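Aspartate aminotransferase (Giardia lamblia, PDB 3MEB) probably catalyses, with pyridoxal 5'-phosphate as cofactor, the reversible transfer of an amino group from L-aspartate to 2-oxoglutarate, giving oxaloacetate and L-glutamate. Local coordinates at residues A436-D439 / A440-L444; P32-A35 / I36-L39; D218-E221 / A222-K225; K110-K113 / A114-E117; K320-S323 / M324-I327. All coordinates share one frame; numbering follows the deposited sequence.

Contact 1 (A436-D439 / A440-L444); sequences AIHD and AVTKL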
loop_
_atom_site.group_PDB
_atom_site.type_symbol
_atom_site.label_atom_id
_atom_site.label_comp_id
_atom_site.label_asym_id
_atom_site.label_seq_id
_atom_site.Cartn_x
_atom_site.Cartn_y
_atom_site.Cartn_z
ATOM N N ALA A 436 12.157 -24.480 -29.313
ATOM C CA ALA A 436 13.180 -23.619 -28.751
ATOM C C ALA A 436 13.955 -24.314 -27.656
ATOM O O ALA A 436 15.164 -24.200 -27.589
ATOM C CB ALA A 436 12.565 -22.292 -28.222
ATOM N N ILE A 437 13.254 -25.018 -26.778
ATOM C CA ILE A 437 13.903 -25.736 -25.682
ATOM C C ILE A 437 14.814 -26.849 -26.249
ATOM O O ILE A 437 15.937 -27.084 -25.752
ATOM C CB ILE A 437 12.840 -26.299 -24.692
ATOM C CG1 ILE A 437 12.180 -25.127 -23.921
ATOM C CG2 ILE A 437 13.483 -27.277 -23.738
ATOM C CD1 ILE A 437 11.005 -25.499 -23.059
ATOM N N HIS A 438 14.348 -27.487 -27.316
ATOM C CA HIS A 438 15.119 -28.542 -27.963
ATOM C C HIS A 438 16.421 -28.000 -28.531
ATOM O O HIS A 438 17.486 -28.597 -28.363
ATOM C CB HIS A 438 14.278 -29.212 -29.041
ATOM C CG HIS A 438 14.939 -30.385 -29.680
ATOM N ND1 HIS A 438 14.788 -31.668 -29.208
ATOM C CD2 HIS A 438 15.763 -30.471 -30.754
ATOM C CE1 HIS A 438 15.481 -32.501 -29.969
ATOM N NE2 HIS A 438 16.087 -31.799 -30.911
ATOM N N ASP A 439 16.325 -26.825 -29.137
ATOM C CA ASP A 439 17.454 -26.144 -29.726
ATOM C C ASP A 439 18.456 -25.763 -28.640
ATOM O O ASP A 439 19.639 -26.079 -28.761
ATOM C CB ASP A 439 16.970 -24.906 -30.471
ATOM C CG ASP A 439 18.087 -24.177 -31.154
ATOM O OD1 ASP A 439 18.948 -24.874 -31.715
ATOM O OD2 ASP A 439 18.095 -22.922 -31.114
ATOM N N ALA A 440 17.974 -25.121 -27.564
ATOM C CA ALA A 440 18.839 -24.694 -26.446
ATOM C C ALA A 440 19.613 -25.841 -25.809
ATOM O O ALA A 440 20.804 -25.705 -25.525
ATOM C CB ALA A 440 18.020 -23.932 -25.378
ATOM N N VAL A 441 18.929 -26.973 -25.625
ATOM C CA VAL A 441 19.424 -28.134 -24.905
ATOM C C VAL A 441 20.327 -28.993 -25.817
ATOM O O VAL A 441 21.283 -29.622 -25.344
ATOM C CB VAL A 441 18.191 -28.900 -24.313
ATOM C CG1 VAL A 441 18.485 -30.302 -23.908
ATOM C CG2 VAL A 441 17.592 -28.075 -23.135
ATOM N N THR A 442 20.062 -28.986 -27.118
ATOM C CA THR A 442 20.979 -29.623 -28.067
ATOM C C THR A 442 22.280 -28.818 -28.173
ATOM O O THR A 442 23.363 -29.384 -28.034
ATOM C CB THR A 442 20.371 -29.801 -29.465
ATOM O OG1 THR A 442 19.057 -30.344 -29.341
ATOM C CG2 THR A 442 21.233 -30.742 -30.294
ATOM N N LYS A 443 22.194 -27.510 -28.392
ATOM C CA LYS A 443 23.414 -26.686 -28.395
ATOM C C LYS A 443 24.189 -26.688 -27.062
ATOM O O LYS A 443 25.419 -26.684 -27.068
ATOM C CB LYS A 443 23.106 -25.247 -28.770
ATOM C CG LYS A 443 22.682 -25.067 -30.223
ATOM C CD LYS A 443 23.486 -23.966 -30.906
ATOM C CE LYS A 443 22.614 -23.083 -31.792
ATOM N NZ LYS A 443 21.799 -23.838 -32.791
ATOM N N LEU A 444 23.454 -26.690 -25.948
ATOM C CA LEU A 444 23.993 -26.537 -24.593
ATOM C C LEU A 444 23.540 -27.717 -23.732
ATOM O O LEU A 444 22.653 -27.581 -22.891
ATOM C CB LEU A 444 23.469 -25.231 -23.977
ATOM C CG LEU A 444 23.961 -23.947 -24.651
ATOM C CD1 LEU A 444 23.047 -22.738 -24.394
ATOM C CD2 LEU A 444 25.367 -23.710 -24.159
#

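Contact 2 (P32-A35 / I36-L39); sequences PPDA and ILNL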
loop_
_atom_site.group_PDB
_atom_site.type_symbol
_atom_site.label_atom_id
_atom_site.label_comp_id
_atom_site.label_asym_id
_atom_site.label_seq_id
_atom_site.Cartn_x
_atom_site.Cartn_y
_atom_site.Cartn_z
ATOM N N PRO A 32 19.469 -2.876 -9.658
ATOM C CA PRO A 32 18.983 -3.650 -10.800
ATOM C C PRO A 32 17.474 -3.973 -10.718
ATOM O O PRO A 32 16.933 -4.140 -9.631
ATOM C CB PRO A 32 19.761 -4.943 -10.718
ATOM C CG PRO A 32 20.956 -4.659 -9.814
ATOM C CD PRO A 32 20.537 -3.571 -8.915
ATOM N N PRO A 33 16.811 -4.073 -11.871
ATOM C CA PRO A 33 15.373 -4.300 -11.915
ATOM C C PRO A 33 15.036 -5.640 -11.251
ATOM O O PRO A 33 15.887 -6.542 -11.277
ATOM C CB PRO A 33 15.091 -4.389 -13.417
ATOM C CG PRO A 33 16.190 -3.739 -14.054
ATOM C CD PRO A 33 17.380 -3.932 -13.214
ATOM N N ASP A 34 13.856 -5.781 -10.652
ATOM C CA ASP A 34 13.462 -7.105 -10.138
ATOM C C ASP A 34 13.591 -8.158 -11.226
ATOM O O ASP A 34 13.088 -7.960 -12.344
ATOM C CB ASP A 34 12.017 -7.109 -9.632
ATOM C CG ASP A 34 11.652 -8.373 -8.903
ATOM O OD1 ASP A 34 11.991 -8.492 -7.719
ATOM O OD2 ASP A 34 10.964 -9.228 -9.491
ATOM N N ALA A 35 14.195 -9.294 -10.872
ATOM C CA ALA A 35 14.542 -10.339 -11.851
ATOM C C ALA A 35 13.311 -11.044 -12.422
ATOM O O ALA A 35 13.376 -11.598 -13.507
ATOM C CB ALA A 35 15.500 -11.364 -11.237
ATOM N N ILE A 36 12.211 -11.045 -11.674
ATOM C CA ILE A 36 10.953 -11.570 -12.167
ATOM C C ILE A 36 10.140 -10.462 -12.833
ATOM O O ILE A 36 9.808 -10.569 -14.028
ATOM C CB ILE A 36 10.144 -12.295 -11.047
ATOM C CG1 ILE A 36 10.979 -13.453 -10.465
ATOM C CG2 ILE A 36 8.782 -12.768 -11.613
ATOM C CD1 ILE A 36 10.369 -14.131 -9.204
ATOM N N LEU A 37 9.806 -9.393 -12.103
ATOM C CA LEU A 37 8.909 -8.381 -12.692
ATOM C C LEU A 37 9.451 -7.770 -13.997
ATOM O O LEU A 37 8.685 -7.449 -14.949
ATOM C CB LEU A 37 8.564 -7.238 -11.686
ATOM C CG LEU A 37 7.713 -7.631 -10.466
ATOM C CD1 LEU A 37 7.438 -6.465 -9.519
ATOM C CD2 LEU A 37 6.405 -8.266 -10.922
ATOM N N ASN A 38 10.771 -7.593 -14.053
ATOM C CA ASN A 38 11.395 -6.964 -15.224
ATOM C C ASN A 38 11.219 -7.822 -16.494
ATOM O O ASN A 38 11.362 -7.317 -17.600
ATOM C CB ASN A 38 12.877 -6.669 -14.919
ATOM C CG ASN A 38 13.627 -5.919 -16.064
ATOM O OD1 ASN A 38 13.291 -4.782 -16.407
ATOM N ND2 ASN A 38 14.679 -6.565 -16.608
ATOM N N LEU A 39 10.884 -9.115 -16.351
ATOM C CA LEU A 39 10.713 -9.957 -17.521
ATOM C C LEU A 39 9.546 -9.482 -18.350
ATOM O O LEU A 39 9.571 -9.594 -19.586
ATOM C CB LEU A 39 10.522 -11.432 -17.126
ATOM C CG LEU A 39 11.724 -12.107 -16.478
ATOM C CD1 LEU A 39 11.259 -13.475 -15.852
ATOM C CD2 LEU A 39 12.866 -12.322 -17.503
#

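Contact 3 (D218-E221 / A222-K225); sequences DFTE and AQWK. With EDO (1,2-ethanediol), chain J.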
loop_
_atom_site.group_PDB
_atom_site.type_symbol
_atom_site.label_atom_id
_atom_site.label_comp_id
_atom_site.label_asym_id
_atom_site.label_seq_id
_atom_site.Cartn_x
_atom_site.Cartn_y
_atom_site.Cartn_z
ATOM N N ASP A 218 4.892 -29.841 -3.222
ATOM C CA ASP A 218 4.218 -29.504 -1.978
ATOM C C ASP A 218 4.372 -30.666 -0.989
ATOM O O ASP A 218 4.540 -31.822 -1.386
ATOM C CB ASP A 218 2.695 -29.279 -2.242
ATOM C CG ASP A 218 2.351 -27.919 -2.881
ATOM O OD1 ASP A 218 3.220 -27.030 -3.061
ATOM O OD2 ASP A 218 1.129 -27.736 -3.216
ATOM N N PHE A 219 4.308 -30.367 0.299
ATOM C CA PHE A 219 4.006 -31.402 1.285
ATOM C C PHE A 219 2.664 -32.038 0.932
ATOM O O PHE A 219 1.684 -31.338 0.646
ATOM C CB PHE A 219 3.889 -30.842 2.709
ATOM C CG PHE A 219 5.144 -30.151 3.238
ATOM C CD1 PHE A 219 6.377 -30.770 3.209
ATOM C CD2 PHE A 219 5.065 -28.897 3.831
ATOM C CE1 PHE A 219 7.477 -30.152 3.706
ATOM C CE2 PHE A 219 6.171 -28.298 4.355
ATOM C CZ PHE A 219 7.373 -28.897 4.295
ATOM N N THR A 220 2.600 -33.366 0.999
ATOM C CA THR A 220 1.332 -34.063 0.881
ATOM C C THR A 220 0.484 -33.961 2.163
ATOM O O THR A 220 0.979 -33.542 3.204
ATOM C CB THR A 220 1.559 -35.531 0.550
ATOM O OG1 THR A 220 2.197 -36.210 1.665
ATOM C CG2 THR A 220 2.401 -35.630 -0.744
ATOM N N GLU A 221 -0.790 -34.334 2.088
ATOM C CA GLU A 221 -1.620 -34.313 3.296
ATOM C C GLU A 221 -0.946 -35.153 4.363
ATOM O O GLU A 221 -0.865 -34.759 5.508
ATOM C CB GLU A 221 -3.038 -34.804 3.056
ATOM C CG GLU A 221 -3.852 -33.980 2.118
ATOM C CD GLU A 221 -5.341 -34.270 2.233
ATOM O OE1 GLU A 221 -5.765 -34.873 3.244
ATOM O OE2 GLU A 221 -6.086 -33.861 1.320
ATOM N N ALA A 222 -0.390 -36.287 3.985
ATOM C CA ALA A 222 0.269 -37.162 4.954
ATOM C C ALA A 222 1.490 -36.489 5.602
ATOM O O ALA A 222 1.737 -36.659 6.790
ATOM C CB ALA A 222 0.681 -38.528 4.284
ATOM N N GLN A 223 2.264 -35.774 4.793
ATOM C CA GLN A 223 3.433 -35.048 5.295
ATOM C C GLN A 223 3.019 -33.907 6.217
ATOM O O GLN A 223 3.585 -33.728 7.298
ATOM C CB GLN A 223 4.314 -34.585 4.143
ATOM C CG GLN A 223 4.952 -35.805 3.432
ATOM C CD GLN A 223 5.732 -35.444 2.187
ATOM O OE1 GLN A 223 5.347 -34.557 1.446
ATOM N NE2 GLN A 223 6.846 -36.152 1.951
ATOM N N TRP A 224 2.001 -33.174 5.834
ATOM C CA TRP A 224 1.477 -32.114 6.731
ATOM C C TRP A 224 1.056 -32.712 8.070
ATOM O O TRP A 224 1.363 -32.139 9.111
ATOM C CB TRP A 224 0.279 -31.392 6.116
ATOM C CG TRP A 224 0.588 -30.346 5.093
ATOM C CD1 TRP A 224 0.221 -30.352 3.789
ATOM C CD2 TRP A 224 1.257 -29.104 5.314
ATOM N NE1 TRP A 224 0.634 -29.200 3.169
ATOM C CE2 TRP A 224 1.279 -28.416 4.085
ATOM C CE3 TRP A 224 1.842 -28.510 6.425
ATOM C CZ2 TRP A 224 1.863 -27.174 3.938
ATOM C CZ3 TRP A 224 2.411 -27.255 6.275
ATOM C CH2 TRP A 224 2.424 -26.606 5.046
ATOM N N LYS A 225 0.391 -33.869 8.051
ATOM C CA LYS A 225 -0.051 -34.489 9.290
ATOM C C LYS A 225 1.102 -34.925 10.193
ATOM O O LYS A 225 0.945 -34.936 11.404
ATOM C CB LYS A 225 -0.968 -35.678 9.045
ATOM C CG LYS A 225 -2.325 -35.275 8.570
ATOM C CD LYS A 225 -3.183 -36.467 8.258
ATOM C CE LYS A 225 -4.435 -36.052 7.497
ATOM N NZ LYS A 225 -5.656 -36.603 8.141
HETATM C C1 EDO J . 4.736 -26.310 1.423
HETATM O O1 EDO J . 5.728 -25.413 0.890
HETATM C C2 EDO J . 3.709 -26.673 0.350
HETATM O O2 EDO J . 2.960 -27.846 0.653
HETATM O O HOH W 1 5.889 -34.091 -1.275
#

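Contact 4 (K110-K113 / A114-E117); sequences KDSK and AAQE. With EDO (1,2-ethanediol), chain I; EDO (1,2-ethanediol), chain G; EDO (1,2-ethanediol), chain H.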
loop_
_atom_site.group_PDB
_atom_site.type_symbol
_atom_site.label_atom_id
_atom_site.label_comp_id
_atom_site.label_asym_id
_atom_site.label_seq_id
_atom_site.Cartn_x
_atom_site.Cartn_y
_atom_site.Cartn_z
ATOM N N LYS A 110 -16.773 -21.572 6.255
ATOM C CA LYS A 110 -17.944 -20.855 6.695
ATOM C C LYS A 110 -18.149 -21.162 8.160
ATOM O O LYS A 110 -18.129 -22.315 8.517
ATOM C CB LYS A 110 -19.146 -21.279 5.875
ATOM C CG LYS A 110 -20.475 -20.757 6.380
ATOM C CD LYS A 110 -20.565 -19.235 6.333
ATOM C CE LYS A 110 -22.027 -18.752 6.379
ATOM N NZ LYS A 110 -22.141 -17.243 6.294
ATOM N N ASP A 111 -18.272 -20.121 8.992
ATOM C CA ASP A 111 -18.426 -20.246 10.448
ATOM C C ASP A 111 -17.458 -21.252 11.070
ATOM O O ASP A 111 -17.865 -22.157 11.827
ATOM C CB ASP A 111 -19.854 -20.663 10.810
ATOM C CG ASP A 111 -20.875 -19.654 10.379
ATOM O OD1 ASP A 111 -20.595 -18.432 10.539
ATOM O OD2 ASP A 111 -21.951 -20.078 9.890
ATOM N N SER A 112 -16.180 -21.100 10.775
ATOM C CA SER A 112 -15.206 -22.044 11.276
ATOM C C SER A 112 -15.248 -22.106 12.817
ATOM O O SER A 112 -15.718 -21.182 13.485
ATOM C CB SER A 112 -13.810 -21.665 10.806
ATOM O OG SER A 112 -13.365 -20.433 11.380
ATOM N N LYS A 113 -14.771 -23.211 13.348
ATOM C CA LYS A 113 -14.584 -23.368 14.800
ATOM C C LYS A 113 -13.694 -22.236 15.345
ATOM O O LYS A 113 -14.001 -21.663 16.374
ATOM C CB LYS A 113 -13.971 -24.744 15.111
ATOM C CG LYS A 113 -13.769 -25.071 16.592
ATOM C CD LYS A 113 -12.860 -26.294 16.727
ATOM C CE LYS A 113 -12.851 -26.854 18.120
ATOM N NZ LYS A 113 -11.875 -26.199 18.998
ATOM N N ALA A 114 -12.635 -21.872 14.614
ATOM C CA ALA A 114 -11.752 -20.794 15.048
ATOM C C ALA A 114 -12.509 -19.424 15.143
ATOM O O ALA A 114 -12.345 -18.675 16.118
ATOM C CB ALA A 114 -10.563 -20.699 14.135
ATOM N N ALA A 115 -13.340 -19.116 14.151
ATOM C CA ALA A 115 -14.152 -17.894 14.177
ATOM C C ALA A 115 -15.143 -17.912 15.329
ATOM O O ALA A 115 -15.324 -16.908 16.015
ATOM C CB ALA A 115 -14.925 -17.705 12.839
ATOM N N GLN A 116 -15.822 -19.038 15.503
ATOM C CA GLN A 116 -16.817 -19.195 16.571
ATOM C C GLN A 116 -16.210 -19.021 17.949
ATOM O O GLN A 116 -16.892 -18.581 18.877
ATOM C CB GLN A 116 -17.469 -20.573 16.485
ATOM C CG GLN A 116 -18.384 -20.704 15.282
ATOM C CD GLN A 116 -19.566 -21.624 15.542
ATOM O OE1 GLN A 116 -19.493 -22.530 16.369
ATOM N NE2 GLN A 116 -20.666 -21.387 14.837
ATOM N N GLU A 117 -14.937 -19.388 18.089
ATOM C CA GLU A 117 -14.231 -19.217 19.349
ATOM C C GLU A 117 -13.527 -17.856 19.535
ATOM O O GLU A 117 -12.875 -17.637 20.548
ATOM C CB GLU A 117 -13.219 -20.353 19.482
ATOM C CG GLU A 117 -13.873 -21.718 19.475
ATOM C CD GLU A 117 -12.890 -22.865 19.617
ATOM O OE1 GLU A 117 -11.702 -22.719 19.311
ATOM O OE2 GLU A 117 -13.323 -23.912 20.087
HETATM C C1 EDO I . -10.487 -23.426 12.087
HETATM O O1 EDO I . -11.788 -23.551 12.593
HETATM C C2 EDO I . -10.459 -22.779 10.723
HETATM O O2 EDO I . -10.817 -23.696 9.673
HETATM C C1 EDO G . -16.551 -15.762 8.941
HETATM O O1 EDO G . -16.143 -16.716 9.908
HETATM C C2 EDO G . -16.774 -16.442 7.593
HETATM O O2 EDO G . -17.976 -17.225 7.603
HETATM C C1 EDO H . -19.333 -15.353 3.372
HETATM O O1 EDO H . -19.671 -15.427 4.767
HETATM C C2 EDO H . -20.209 -16.310 2.596
HETATM O O2 EDO H . -21.261 -16.711 3.474
#

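Contact 5 (K320-S323 / M324-I327); sequences KTWS and MSAI. With EDO (1,2-ethanediol), chain L.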
loop_
_atom_site.group_PDB
_atom_site.type_symbol
_atom_site.label_atom_id
_atom_site.label_comp_id
_atom_site.label_asym_id
_atom_site.label_seq_id
_atom_site.Cartn_x
_atom_site.Cartn_y
_atom_site.Cartn_z
ATOM N N LYS A 320 1.163 3.961 10.137
ATOM C CA LYS A 320 2.493 4.518 9.954
ATOM C C LYS A 320 3.175 4.216 8.623
ATOM O O LYS A 320 4.250 4.772 8.343
ATOM C CB LYS A 320 3.416 4.032 11.060
ATOM C CG LYS A 320 2.913 4.315 12.414
ATOM C CD LYS A 320 3.925 3.799 13.449
ATOM C CE LYS A 320 3.326 2.808 14.353
ATOM N NZ LYS A 320 4.178 2.607 15.524
ATOM N N THR A 321 2.521 3.431 7.777
ATOM C CA THR A 321 3.110 2.932 6.548
ATOM C C THR A 321 2.371 3.439 5.338
ATOM O O THR A 321 2.975 4.115 4.505
ATOM C CB THR A 321 3.220 1.366 6.565
ATOM O OG1 THR A 321 3.672 0.945 7.852
ATOM C CG2 THR A 321 4.239 0.899 5.537
ATOM N N TRP A 322 1.070 3.167 5.270
ATOM C CA TRP A 322 0.217 3.638 4.185
ATOM C C TRP A 322 -1.212 4.064 4.604
ATOM O O TRP A 322 -2.085 4.219 3.745
ATOM C CB TRP A 322 0.143 2.606 3.051
ATOM C CG TRP A 322 -0.419 1.322 3.395
ATOM C CD1 TRP A 322 -1.725 1.028 3.540
ATOM C CD2 TRP A 322 0.302 0.082 3.591
ATOM N NE1 TRP A 322 -1.889 -0.308 3.834
ATOM C CE2 TRP A 322 -0.655 -0.908 3.894
ATOM C CE3 TRP A 322 1.658 -0.270 3.578
ATOM C CZ2 TRP A 322 -0.301 -2.226 4.137
ATOM C CZ3 TRP A 322 2.004 -1.568 3.826
ATOM C CH2 TRP A 322 1.037 -2.533 4.129
ATOM N N SER A 323 -1.385 4.312 5.908
ATOM C CA SER A 323 -2.594 4.832 6.538
ATOM C C SER A 323 -3.734 3.835 6.655
ATOM O O SER A 323 -4.055 3.367 7.772
ATOM C CB SER A 323 -3.041 6.152 5.922
ATOM O OG SER A 323 -3.843 6.816 6.868
ATOM N N MET A 324 -4.326 3.472 5.515
ATOM C CA MET A 324 -5.194 2.288 5.483
ATOM C C MET A 324 -5.201 1.766 4.048
ATOM O O MET A 324 -4.561 2.379 3.158
ATOM C CB MET A 324 -6.582 2.564 6.054
ATOM C CG MET A 324 -7.498 3.271 5.135
ATOM S SD MET A 324 -6.944 4.886 4.636
ATOM C CE MET A 324 -7.290 5.845 6.157
ATOM N N SER A 325 -5.887 0.653 3.821
ATOM C CA SER A 325 -5.641 -0.155 2.636
ATOM C C SER A 325 -6.618 0.244 1.512
ATOM O O SER A 325 -7.432 1.171 1.685
ATOM C CB SER A 325 -5.623 -1.646 3.020
ATOM O OG SER A 325 -4.466 -1.953 3.838
ATOM N N ALA A 326 -6.477 -0.365 0.346
ATOM C CA ALA A 326 -7.100 0.143 -0.864
ATOM C C ALA A 326 -8.473 -0.480 -1.139
ATOM O O ALA A 326 -8.630 -1.691 -1.136
ATOM C CB ALA A 326 -6.181 -0.058 -2.062
ATOM N N ILE A 327 -9.453 0.356 -1.425
ATOM C CA ILE A 327 -10.852 -0.070 -1.416
ATOM C C ILE A 327 -11.315 -0.898 -2.620
ATOM O O ILE A 327 -12.180 -1.736 -2.486
ATOM C CB ILE A 327 -11.789 1.117 -1.250
ATOM C CG1 ILE A 327 -11.704 2.117 -2.426
ATOM C CG2 ILE A 327 -11.505 1.848 0.087
ATOM C CD1 ILE A 327 -12.522 3.436 -2.199
HETATM C C1 EDO L . -5.560 10.410 6.428
HETATM O O1 EDO L . -4.793 9.247 6.044
HETATM C C2 EDO L . -6.312 10.255 7.734
HETATM O O2 EDO L . -5.567 10.816 8.827
#

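Contact 1 (A436-D439 / A440-L444)
I437 and V441 meet on the buried side of this helix turn. CG2 of I437 lies 4.2 Å from CG2 of V441, one turn further on. The V441 branch also comes close to the backbone, with V441 CG2 3.3 Å from the O of I437. W382 packs on I437, and L397 and F446 pack on V441, so apolar groups pack on this side. A436 and A440 add small methyl groups against helix 399-409, at L405, W409 and Y404. Residues 436-443 are the last two turns of helix 430-443, near the C-terminal end of the chain. Regular i to i+4 backbone bonds run through them, such as A440 N to A436 O at 3.0 Å. L444 is the first residue to leave helical geometry.

T442 and K443 are the exposed residues. T442 turns its hydroxyl back along the helix. Its OG1 sits anti to the carbonyl carbon (chi1 -47°) and donates to the O of H438 at 2.5 Å. That oxygen also accepts from T442 N, and the two donors reach it from opposite faces of the carbonyl plane. T442 OG1 also lies over one face of the H438 ring, toward the rim, 3.6 Å from H438 CD2. The ring is tied at ND1 to T373. D439 is a well-held group between the two sides. K443 folds its bent chain back, and K443 NZ forms a salt bridge to D439 OD1 at 3.2 Å, using the syn lone pair of OD1. D439 OD2 is taken by Y404 and W409. These bonds and the K443 ammonium probably favour the ionised form.

Contact 2 (P32-A35 / I36-L39)
D34 OD2 accepts two backbone N-H groups, from I36 and from L37. It takes I36 N, two residues on, as in an Asx turn, and caps L37 N at the turn into helix 37-45. The bond from L37 N to D34 OD2 is short and nearly straight, 2.9 Å with an angle of 173° at the hydrogen. It uses the anti lone pair of OD2. I36 N meets OD2 of D34 from above the carboxylate plane, at 3.1 Å, and its bond is more bent. The carboxylate reaches these donors because CG stands anti to the backbone N (chi1 -171°) and leans over the start of the turn. Its negative charge would also suit the N-terminal end of the helix.

The other carboxylate oxygen, OD1, makes a salt bridge to R319 of the second subunit. One side chain therefore caps its own helix and ties it to the dimer partner. V93 of that subunit packs on L37. I36 is buried against V56 and V414. Its side chain is about 5 Å from that of W155, a pyridoxal phosphate-binding residue, so the turn lies near the cofactor pocket.

Further along, L39 sets its CG 3.4 Å from the O of A35. P33 and N38 lie alongside each other and point the same way, with CB of P33 3.4 Å from the amide carbon CG of N38.

Contact 3 (D218-E221 / A222-K225)
F219 and W224 form an edge-to-face pair. The phenyl edge points at the indole face, with the ring planes at 80° and the centroids of the phenyl and the indole six-membered ring 4.9 Å apart. The nearest atoms are CD2 of F219 and CZ2 of W224, at 3.6 Å. Behind that edge, F219 CB adds a CH-pi contact, 3.7 Å over the centroid of the five-membered ring of W224.

The backbone between the two rings is held by a capping box at the start of helix 221-234. T220 is the N-cap. A chi1 of 67° turns its OG1 in toward the helix, where T220 OG1 accepts from Q223 N at 3.2 Å. In return T220 N donates to Q223 OE1 at 3.0 Å. Q223 OE1 also takes a water at 2.8 Å, which bridges to the O of D218.

Outside this shell, W224 meets F207 and F262 edge-to-face, and F219 meets Y178 in the same way. A 1,2-ethanediol, probably from the crystallisation liquor, touches both rings; its O2 accepts a weak bond from F219 N. D218 fixes the entry to the turn: OD1 accepts from H212 N and OD2 from A211 N, next to cofactor-binding N213.

Contact 4 (K110-K113 / A114-E117)
A114 opens the second segment across from S112, with A114 CB 3.9 Å from S112 OG. A114 N has a partner from outside the protein: O1 of a 1,2-ethanediol, probably from the crystallisation liquor, accepts at 2.8 Å. A115 comes next. A115 N donates to S112 OG at 3.1 Å, which makes S112 the N-cap of the short helix 113-116. The serine holds OG wedged between its own N and carbonyl carbon (chi1 67°), facing this donor. S112, A114 and A115 all rest on I120 of strand 120-125.

Q116 follows, with Q116 N bonded to the O of S112 at 2.9 Å. Q116 CG passes S112 O at 3.3 Å, and the chain then bends back beside D111. E117 ends the segment. Its extended chain meets the long K113 side chain obliquely, and E117 OE2 forms a salt bridge with K113 NZ at 2.9 Å. NZ is on the syn side of OE2, 30° out of the carboxylate plane. The other oxygen, OE1, pairs with R119. With a positive group at each oxygen, E117 is probably held ionised, and its carboxylate ties K113, the first residue of the helix, to R119, just before strand 120-125.

Contact 5 (K320-S323 / M324-I327)
W322 turns the edge of its indole to S325, and the two are joined by one bond. W322 NE1 donates to S325 OG at 3.1 Å, almost straight (166°) and close to the ring plane. The same edge passes the backbone of M324, with W322 CD1 3.2 Å from M324 O. A chi1 of 62° swings the indole forward over its own backbone, toward the later residues.

The side chains of S323 and M324 take no part in this bond. M324 bends twice along its chain, so that M324 CE returns to 3.7 Å from S323 OG. P91 and Y90, itself a pyridoxal phosphate-binding residue, pack on M324. S323 OG donates to O1 of a 1,2-ethanediol at 2.7 Å, and the diol is also bound by R319. S323 is the middle residue of a classic gamma turn, closed by a weak, strongly bent bond from M324 N to W322 O, at 3.0 Å.

W322 O also accepts from R285 of the second subunit, and S323 packs on T129 of that subunit. Both R285 and T129 belong to the pyridoxal phosphate pocket. The loop thus borders the cofactor site of the neighbouring subunit, as in other aminotransferase dimers of this family, whose active sites lie at the subunit interface.

Along the chain the order is contact 2, contact 4, contact 3, contact 5, contact 1. Contacts 2, 3 and 4 lie at the starts of helices 37-45, 221-234 and 113-116. Contact 5 is in the loop between helices 300-319 and 327-337, and contact 1 ends helix 430-443. None touches another. The widest gap is between contacts 1 and 4, with centres about 53 Å apart on opposite sides of the chain's centre. Contact 4 leads into strand 120-125, an outer strand of the seven-stranded mixed sheet; contact 3 follows strand 204-208 inside it. Contacts 2 and 5, with centres about 26 Å apart, both meet the second subunit, so they help build the homodimer.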